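Local coordinates for protein phosphoserine phosphatase RsbX (Bacillus subtilis, PDB 3W42) that dephosphorylates RsbS as a manganese-binding PPM-type phosphatase and acts as a negative regulator of sigma-B activity in the general stress response, at residues T89-K94 and Y104-N109; L38-A43 and F151-D156; Y15-E20 and T185-D190. All coordinates share one frame; numbering follows the deposited sequence. Where two conformers were deposited one is given.

Interaction 1 of 3, residues T89-K94 and Y104-N109; sequences TASILK and YCSVGN
A90 and V107 trade two backbone hydrogen bonds, and I92 and C105 do the same, two steps further along this antiparallel hairpin. A90 N reaches V107 O at 3.0 Å and I92 N reaches C105 O at 2.9 Å, with the return bonds from V107 N and C105 N much alike. In the non-hydrogen-bonded pairs between and beyond them the CA atoms come closer, S91 to S106 and L93 to Y104.

Hydroxyls do the polar work on the face that carries S91, S106 and Y104. S91 OG lies 2.9 Å from S106 OG in a hydrogen bond either could donate, and 2.9 Å from Y104 OH, where the bonding is less certain. With CG anti to the backbone N (chi1 180°), the Y104 ring leans over strand 88-96 and carries its OH to S91. Beyond the end of strand 101-107, N109 OD1 accepts from T89 OG1 over 3.0 Å, while N109 ND2 is held by D156.

Apolar contact is slight: L93 CB sits at the edge of the Y104 ring, 4.2 Å from CD1, and T89 CG2 rests against G108 CA.

Strand 37-45 flanks 88-96 on its other side, strand 140-144 borders 101-107, and helix 71-81 covers the face bearing I92 and C105, while the Y104 ring meets F112 of strand 111-115, in the facing sheet.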
# COMPACT_ATOMS: atom_id res chain seq x y z
N THR A 89 -7.58 8.27 1.60
CA THR A 89 -7.33 7.07 2.36
C THR A 89 -5.89 6.62 2.10
O THR A 89 -5.36 6.86 1.00
CB THR A 89 -8.39 5.99 2.09
OG1 THR A 89 -8.27 5.64 0.68
CG2 THR A 89 -9.77 6.45 2.41
N ALA A 90 -5.20 6.03 3.09
CA ALA A 90 -3.80 5.74 2.89
C ALA A 90 -3.32 4.68 3.88
O ALA A 90 -3.84 4.56 4.98
CB ALA A 90 -2.95 7.00 3.13
N SER A 91 -2.28 3.98 3.47
CA SER A 91 -1.60 2.96 4.23
C SER A 91 -0.15 3.11 4.07
O SER A 91 0.37 3.34 2.96
CB SER A 91 -2.01 1.60 3.77
OG SER A 91 -3.43 1.44 3.97
N ILE A 92 0.62 3.00 5.18
CA ILE A 92 2.05 3.16 5.20
C ILE A 92 2.68 1.97 5.92
O ILE A 92 2.27 1.58 7.01
CB ILE A 92 2.47 4.44 5.94
CG1 ILE A 92 1.80 5.66 5.26
CG2 ILE A 92 4.00 4.66 5.83
CD1 ILE A 92 2.14 7.01 5.96
N LEU A 93 3.67 1.35 5.26
CA LEU A 93 4.36 0.15 5.71
C LEU A 93 5.85 0.41 5.73
O LEU A 93 6.42 0.85 4.73
CB LEU A 93 4.05 -0.99 4.77
CG LEU A 93 4.75 -2.33 5.01
CD1 LEU A 93 4.34 -2.95 6.34
CD2 LEU A 93 4.50 -3.30 3.88
N LYS A 94 6.51 0.06 6.82
CA LYS A 94 7.97 0.03 6.91
C LYS A 94 8.41 -1.36 7.30
O LYS A 94 7.75 -2.03 8.10
CB LYS A 94 8.49 1.07 7.91
CG LYS A 94 8.47 2.52 7.38
CD LYS A 94 8.79 3.57 8.44
CE LYS A 94 10.18 3.41 9.05
NZ LYS A 94 11.25 3.89 8.21
N TYR A 104 3.14 -0.81 10.57
CA TYR A 104 2.06 -0.48 9.66
C TYR A 104 1.08 0.43 10.30
O TYR A 104 0.64 0.21 11.45
CB TYR A 104 1.33 -1.80 9.23
CG TYR A 104 0.18 -1.59 8.30
CD1 TYR A 104 0.42 -1.23 6.96
CD2 TYR A 104 -1.14 -1.69 8.73
CE1 TYR A 104 -0.65 -1.05 6.09
CE2 TYR A 104 -2.21 -1.47 7.85
CZ TYR A 104 -1.94 -1.16 6.53
OH TYR A 104 -2.94 -0.94 5.62
N CYS A 105 0.64 1.47 9.58
CA CYS A 105 -0.38 2.38 10.05
C CYS A 105 -1.20 2.80 8.85
O CYS A 105 -0.67 3.09 7.79
CB CYS A 105 0.21 3.56 10.76
SG CYS A 105 -0.93 4.65 11.60
N SER A 106 -2.52 2.89 9.04
CA SER A 106 -3.48 3.14 7.97
C SER A 106 -4.68 3.88 8.49
O SER A 106 -5.11 3.68 9.64
CB SER A 106 -3.86 1.77 7.42
OG SER A 106 -4.84 1.85 6.42
N VAL A 107 -5.29 4.69 7.61
CA VAL A 107 -6.65 5.20 7.83
C VAL A 107 -7.40 5.06 6.50
O VAL A 107 -6.92 5.56 5.48
CB VAL A 107 -6.68 6.65 8.30
CG1 VAL A 107 -8.10 7.16 8.42
CG2 VAL A 107 -5.92 6.78 9.66
N GLY A 108 -8.55 4.42 6.54
CA GLY A 108 -9.36 4.29 5.36
C GLY A 108 -9.36 2.92 4.77
O GLY A 108 -9.19 1.92 5.45
N ASN A 109 -9.64 2.85 3.46
CA ASN A 109 -9.99 1.62 2.78
C ASN A 109 -8.91 1.08 1.88
O ASN A 109 -9.19 0.18 1.08
CB ASN A 109 -11.33 1.79 2.03
CG ASN A 109 -11.17 2.67 0.81
OD1 ASN A 109 -10.15 3.36 0.65
ND2 ASN A 109 -12.19 2.62 -0.03

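Interaction 2 of 3, residues L38-A43 and F151-D156; sequences LICAVA and FIIHTD
V42 and I153 meet flank to flank at the middle of the protein with their side chains pointing opposite ways, V42 CG2 to I153 CG2 at 3.7 Å. The two branches of V42 are shared out: CG2 goes to I153, while CG1 presses on the methyl of T155, V42 CG1 to T155 CG2 being a tight 3.4 Å with the side chains at about a right angle. I153 is divided likewise. Its CG1 stands anti to the carbonyl carbon (chi1 -58°), which sends CD1 the other way along the strand to C40 SG, at 3.7 Å. Further on, L38 CD2 meets the F151 ring obliquely, 4.0 Å from CZ.

No hydrogen bond crosses here. The short strand axes lie 7.5 Å apart at 37°, and between these two segments the contact is made by side chains. Around them, I194 also packs on V42, F112 on I153 and M31 on C40, while L93 and I95 reach F151.

Just past the strand, T155 turns its methyl to V42 and its hydroxyl elsewhere, OG1 bonding to D27 and to the backbone of T192. H154 ND1 donates nearly straight to T155 O, 2.9 Å away, with that oxygen in the ring plane, although the nitrogen comes from above the carbonyl plane; this bond ties the histidine to the turn before D156. D156 OD1 then ligates manganese together with D44 and D189. Two antiparallel sheets stacked through apolar side chains between layers of helix, with acidic metal ligands from a strand end and the loops at one end of the interface, are the hallmark of the PPM (PP2C-like) phosphatase fold.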
# COMPACT_ATOMS: atom_id res chain seq x y z
N LEU A 38 12.71 -1.09 3.98
CA LEU A 38 11.68 -0.74 2.97
C LEU A 38 10.81 0.33 3.57
O LEU A 38 10.40 0.20 4.73
CB LEU A 38 10.76 -1.97 2.62
CG LEU A 38 9.66 -1.79 1.58
CD1 LEU A 38 10.35 -1.89 0.20
CD2 LEU A 38 8.44 -2.78 1.64
N ILE A 39 10.38 1.29 2.75
CA ILE A 39 9.17 2.01 3.04
C ILE A 39 8.29 1.98 1.82
O ILE A 39 8.74 2.01 0.67
CB ILE A 39 9.40 3.42 3.46
CG1 ILE A 39 8.09 4.00 3.99
CG2 ILE A 39 9.99 4.26 2.34
CD1 ILE A 39 8.27 5.18 4.83
N CYS A 40 7.02 1.87 2.08
CA CYS A 40 6.06 1.96 0.97
C CYS A 40 4.74 2.49 1.50
O CYS A 40 4.42 2.48 2.66
CB CYS A 40 5.90 0.76 0.09
SG CYS A 40 5.14 -0.59 1.05
N ALA A 41 4.01 3.08 0.58
CA ALA A 41 2.72 3.67 0.88
C ALA A 41 1.85 3.63 -0.34
O ALA A 41 2.35 3.77 -1.47
CB ALA A 41 2.86 5.08 1.38
N VAL A 42 0.56 3.54 -0.13
CA VAL A 42 -0.47 3.60 -1.15
C VAL A 42 -1.55 4.51 -0.65
O VAL A 42 -1.97 4.38 0.53
CB VAL A 42 -1.01 2.20 -1.53
CG1 VAL A 42 -2.14 2.31 -2.54
CG2 VAL A 42 0.15 1.29 -2.03
N ALA A 43 -2.07 5.39 -1.49
CA ALA A 43 -3.12 6.30 -1.13
C ALA A 43 -4.13 6.47 -2.24
O ALA A 43 -3.77 6.37 -3.42
CB ALA A 43 -2.52 7.68 -0.73
N PHE A 151 2.98 -10.29 0.67
CA PHE A 151 2.01 -9.30 1.05
C PHE A 151 1.48 -8.53 -0.15
O PHE A 151 2.15 -8.44 -1.19
CB PHE A 151 2.48 -8.37 2.14
CG PHE A 151 3.59 -7.41 1.74
CD1 PHE A 151 3.29 -6.24 1.10
CD2 PHE A 151 4.92 -7.70 2.00
CE1 PHE A 151 4.38 -5.34 0.71
CE2 PHE A 151 5.93 -6.80 1.62
CZ PHE A 151 5.66 -5.64 1.00
N ILE A 152 0.36 -7.89 0.05
CA ILE A 152 -0.19 -6.90 -0.87
C ILE A 152 -0.72 -5.72 -0.10
O ILE A 152 -1.32 -5.89 0.99
CB ILE A 152 -1.27 -7.53 -1.76
CG1 ILE A 152 -1.71 -6.57 -2.90
CG2 ILE A 152 -2.49 -7.99 -0.97
CD1 ILE A 152 -2.67 -7.20 -3.92
N ILE A 153 -0.58 -4.54 -0.66
CA ILE A 153 -1.30 -3.33 -0.27
C ILE A 153 -2.08 -2.88 -1.49
O ILE A 153 -1.46 -2.76 -2.56
CB ILE A 153 -0.38 -2.19 0.19
CG1 ILE A 153 0.48 -2.65 1.39
CG2 ILE A 153 -1.18 -0.97 0.57
CD1 ILE A 153 1.63 -1.64 1.70
N HIS A 154 -3.38 -2.63 -1.40
CA HIS A 154 -4.15 -2.27 -2.59
C HIS A 154 -5.23 -1.27 -2.31
O HIS A 154 -5.86 -1.25 -1.22
CB HIS A 154 -4.73 -3.52 -3.25
CG HIS A 154 -5.80 -4.23 -2.50
ND1 HIS A 154 -7.12 -3.82 -2.55
CD2 HIS A 154 -5.82 -5.34 -1.71
CE1 HIS A 154 -7.85 -4.68 -1.81
NE2 HIS A 154 -7.08 -5.61 -1.29
N THR A 155 -5.52 -0.42 -3.29
CA THR A 155 -6.67 0.45 -3.25
C THR A 155 -7.97 -0.32 -3.51
O THR A 155 -7.97 -1.48 -3.97
CB THR A 155 -6.50 1.67 -4.16
OG1 THR A 155 -6.43 1.20 -5.51
CG2 THR A 155 -5.30 2.52 -3.79
N ASP A 156 -9.05 0.39 -3.29
CA ASP A 156 -10.38 -0.18 -3.49
C ASP A 156 -10.75 -0.50 -4.92
O ASP A 156 -11.70 -1.18 -5.16
CB ASP A 156 -11.43 0.70 -2.81
CG ASP A 156 -11.58 2.08 -3.43
OD1 ASP A 156 -10.84 2.39 -4.38
OD2 ASP A 156 -12.47 2.83 -2.92

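Interaction 3 of 3, residues Y15-E20 and T185-D190; sequences YQLNKE and TSRKDD
The chain at N18-E20, just past the end of its strand, runs antiparallel beside R187-D190 and is pinned by two backbone N-H groups: E20 N to R187 O at 2.9 Å, in the carbonyl plane, and K19 N to the carboxylate oxygen D190 OD1, also at 2.9 Å.

R187 carries most of the side-chain contact. A bend at chi3 (62°) turns its guanidinium side-on to N18, where NE and NH2 both bond to N18 O, each over 2.9 Å. That oxygen lies almost in the guanidinium plane, and the double grip fixes the rotation of the group. One face is covered by L17, its CD2 3.4 Å from R187 NE; E20 lies over the other. The salt bridge from E20 OE1 to R187 NE is long at 3.8 Å, with the oxygen well out of plane, a matter of charge rather than a directed bond. K19 stretches its aliphatic chain past K188 O, CD at 3.5 Å.

D190 OD2 is held by the backbone of G26, while the neighbouring D189 binds manganese. The 185-190 loop connects helix 173-179 to strand 191-198, which pairs with strand 10-17, and strand 27-33 of the other sheet passes beside D190.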
# COMPACT_ATOMS: atom_id res chain seq x y z
N TYR A 15 1.72 -2.21 -9.43
CA TYR A 15 0.79 -2.15 -10.55
C TYR A 15 -0.08 -0.94 -10.35
O TYR A 15 -0.62 -0.73 -9.26
CB TYR A 15 -0.07 -3.41 -10.55
CG TYR A 15 -1.17 -3.42 -11.64
CD1 TYR A 15 -2.36 -2.65 -11.45
CD2 TYR A 15 -1.06 -4.13 -12.74
CE1 TYR A 15 -3.35 -2.51 -12.44
CE2 TYR A 15 -2.13 -4.06 -13.75
CZ TYR A 15 -3.21 -3.23 -13.57
OH TYR A 15 -4.23 -3.17 -14.55
N GLN A 16 -0.29 -0.15 -11.42
CA GLN A 16 -1.29 0.89 -11.37
C GLN A 16 -1.93 1.06 -12.72
O GLN A 16 -1.22 1.12 -13.74
CB GLN A 16 -0.69 2.23 -10.91
CG GLN A 16 -1.75 3.30 -10.74
CD GLN A 16 -1.21 4.52 -10.13
OE1 GLN A 16 -0.66 5.37 -10.86
NE2 GLN A 16 -1.39 4.71 -8.85
N LEU A 17 -3.22 1.19 -12.76
CA LEU A 17 -3.95 1.50 -13.99
C LEU A 17 -5.11 2.42 -13.65
O LEU A 17 -5.78 2.26 -12.64
CB LEU A 17 -4.49 0.26 -14.69
CG LEU A 17 -4.52 0.49 -16.22
CD1 LEU A 17 -3.07 0.47 -16.83
CD2 LEU A 17 -5.31 -0.66 -16.80
N ASN A 18 -5.34 3.41 -14.49
CA ASN A 18 -6.41 4.34 -14.27
C ASN A 18 -7.76 3.71 -14.58
O ASN A 18 -7.90 2.81 -15.43
CB ASN A 18 -6.25 5.57 -15.21
CG ASN A 18 -5.10 6.41 -14.84
OD1 ASN A 18 -4.26 6.10 -14.00
ND2 ASN A 18 -5.05 7.61 -15.50
N LYS A 19 -8.80 4.24 -13.96
CA LYS A 19 -10.17 4.04 -14.36
C LYS A 19 -10.31 4.25 -15.87
O LYS A 19 -9.68 5.14 -16.45
CB LYS A 19 -11.06 5.06 -13.67
CG LYS A 19 -12.53 4.94 -14.04
CD LYS A 19 -13.38 5.85 -13.23
CE LYS A 19 -14.89 5.86 -13.67
NZ LYS A 19 -15.70 6.86 -12.94
N GLU A 20 -11.16 3.43 -16.50
CA GLU A 20 -11.35 3.49 -17.95
C GLU A 20 -11.69 4.91 -18.38
O GLU A 20 -12.56 5.54 -17.83
CB GLU A 20 -12.52 2.57 -18.32
CG GLU A 20 -12.73 2.46 -19.82
CD GLU A 20 -11.54 1.73 -20.45
OE1 GLU A 20 -11.24 0.62 -19.96
OE2 GLU A 20 -10.97 2.22 -21.46
N THR A 185 -9.30 -5.97 -15.55
CA THR A 185 -9.75 -5.72 -16.86
C THR A 185 -10.94 -4.73 -16.95
O THR A 185 -11.09 -4.02 -17.92
CB THR A 185 -10.06 -7.06 -17.60
OG1 THR A 185 -10.93 -7.79 -16.77
CG2 THR A 185 -8.79 -7.83 -17.82
N SER A 186 -11.80 -4.70 -15.96
CA SER A 186 -12.95 -3.85 -16.03
C SER A 186 -12.63 -2.36 -15.91
O SER A 186 -13.32 -1.53 -16.45
CB SER A 186 -13.91 -4.17 -14.88
OG SER A 186 -13.44 -3.63 -13.61
N ARG A 187 -11.58 -2.03 -15.14
CA ARG A 187 -11.17 -0.65 -14.93
C ARG A 187 -12.31 0.24 -14.45
O ARG A 187 -12.43 1.43 -14.83
CB ARG A 187 -10.51 -0.12 -16.22
CG ARG A 187 -9.32 -0.93 -16.68
CD ARG A 187 -8.68 -0.38 -17.94
NE ARG A 187 -8.19 0.94 -17.68
CZ ARG A 187 -7.63 1.72 -18.60
NH1 ARG A 187 -7.46 1.30 -19.85
NH2 ARG A 187 -7.26 2.92 -18.23
N LYS A 188 -13.09 -0.26 -13.52
CA LYS A 188 -14.16 0.53 -12.97
C LYS A 188 -13.66 1.70 -12.06
O LYS A 188 -14.33 2.73 -11.91
CB LYS A 188 -15.09 -0.39 -12.22
CG LYS A 188 -16.15 0.23 -11.54
CD LYS A 188 -17.35 -0.72 -11.58
CE LYS A 188 -17.32 -1.75 -12.78
NZ LYS A 188 -16.87 -1.23 -14.15
N ASP A 189 -12.51 1.55 -11.43
CA ASP A 189 -11.90 2.59 -10.65
C ASP A 189 -10.40 2.53 -10.97
O ASP A 189 -9.92 1.55 -11.51
CB ASP A 189 -12.12 2.32 -9.13
CG ASP A 189 -11.67 3.46 -8.21
OD1 ASP A 189 -11.47 4.60 -8.70
OD2 ASP A 189 -11.57 3.21 -6.98
N ASP A 190 -9.65 3.58 -10.58
CA ASP A 190 -8.22 3.46 -10.46
C ASP A 190 -7.87 2.26 -9.60
O ASP A 190 -8.54 2.01 -8.58
CB ASP A 190 -7.66 4.72 -9.81
CG ASP A 190 -7.95 6.02 -10.58
OD1 ASP A 190 -7.96 5.98 -11.82
OD2 ASP A 190 -8.08 7.06 -9.91
O HOH W 1 -8.17 0.38 -13.47

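In the fold
Interactions 1 and 2 are buried and interaction 3 lies at the surface. Neighbouring strands 88-96 and 37-45 tie the first two together, L93 O accepting from C40 N at 2.9 Å; interaction 1 builds one sheet from within, whereas interaction 2 stacks that sheet on the other. Their chemistry follows: backbone bonds and hydroxyls along the hairpin, apolar branches between the layers, and charged and carbonyl groups at the surface in interaction 3, whose segments are the end of one strand of the second sheet and the loop leading into another. The metal site gathers loop ends of interactions 2 and 3, their centres about 16 Å apart, with interaction 1 reaching it through N109.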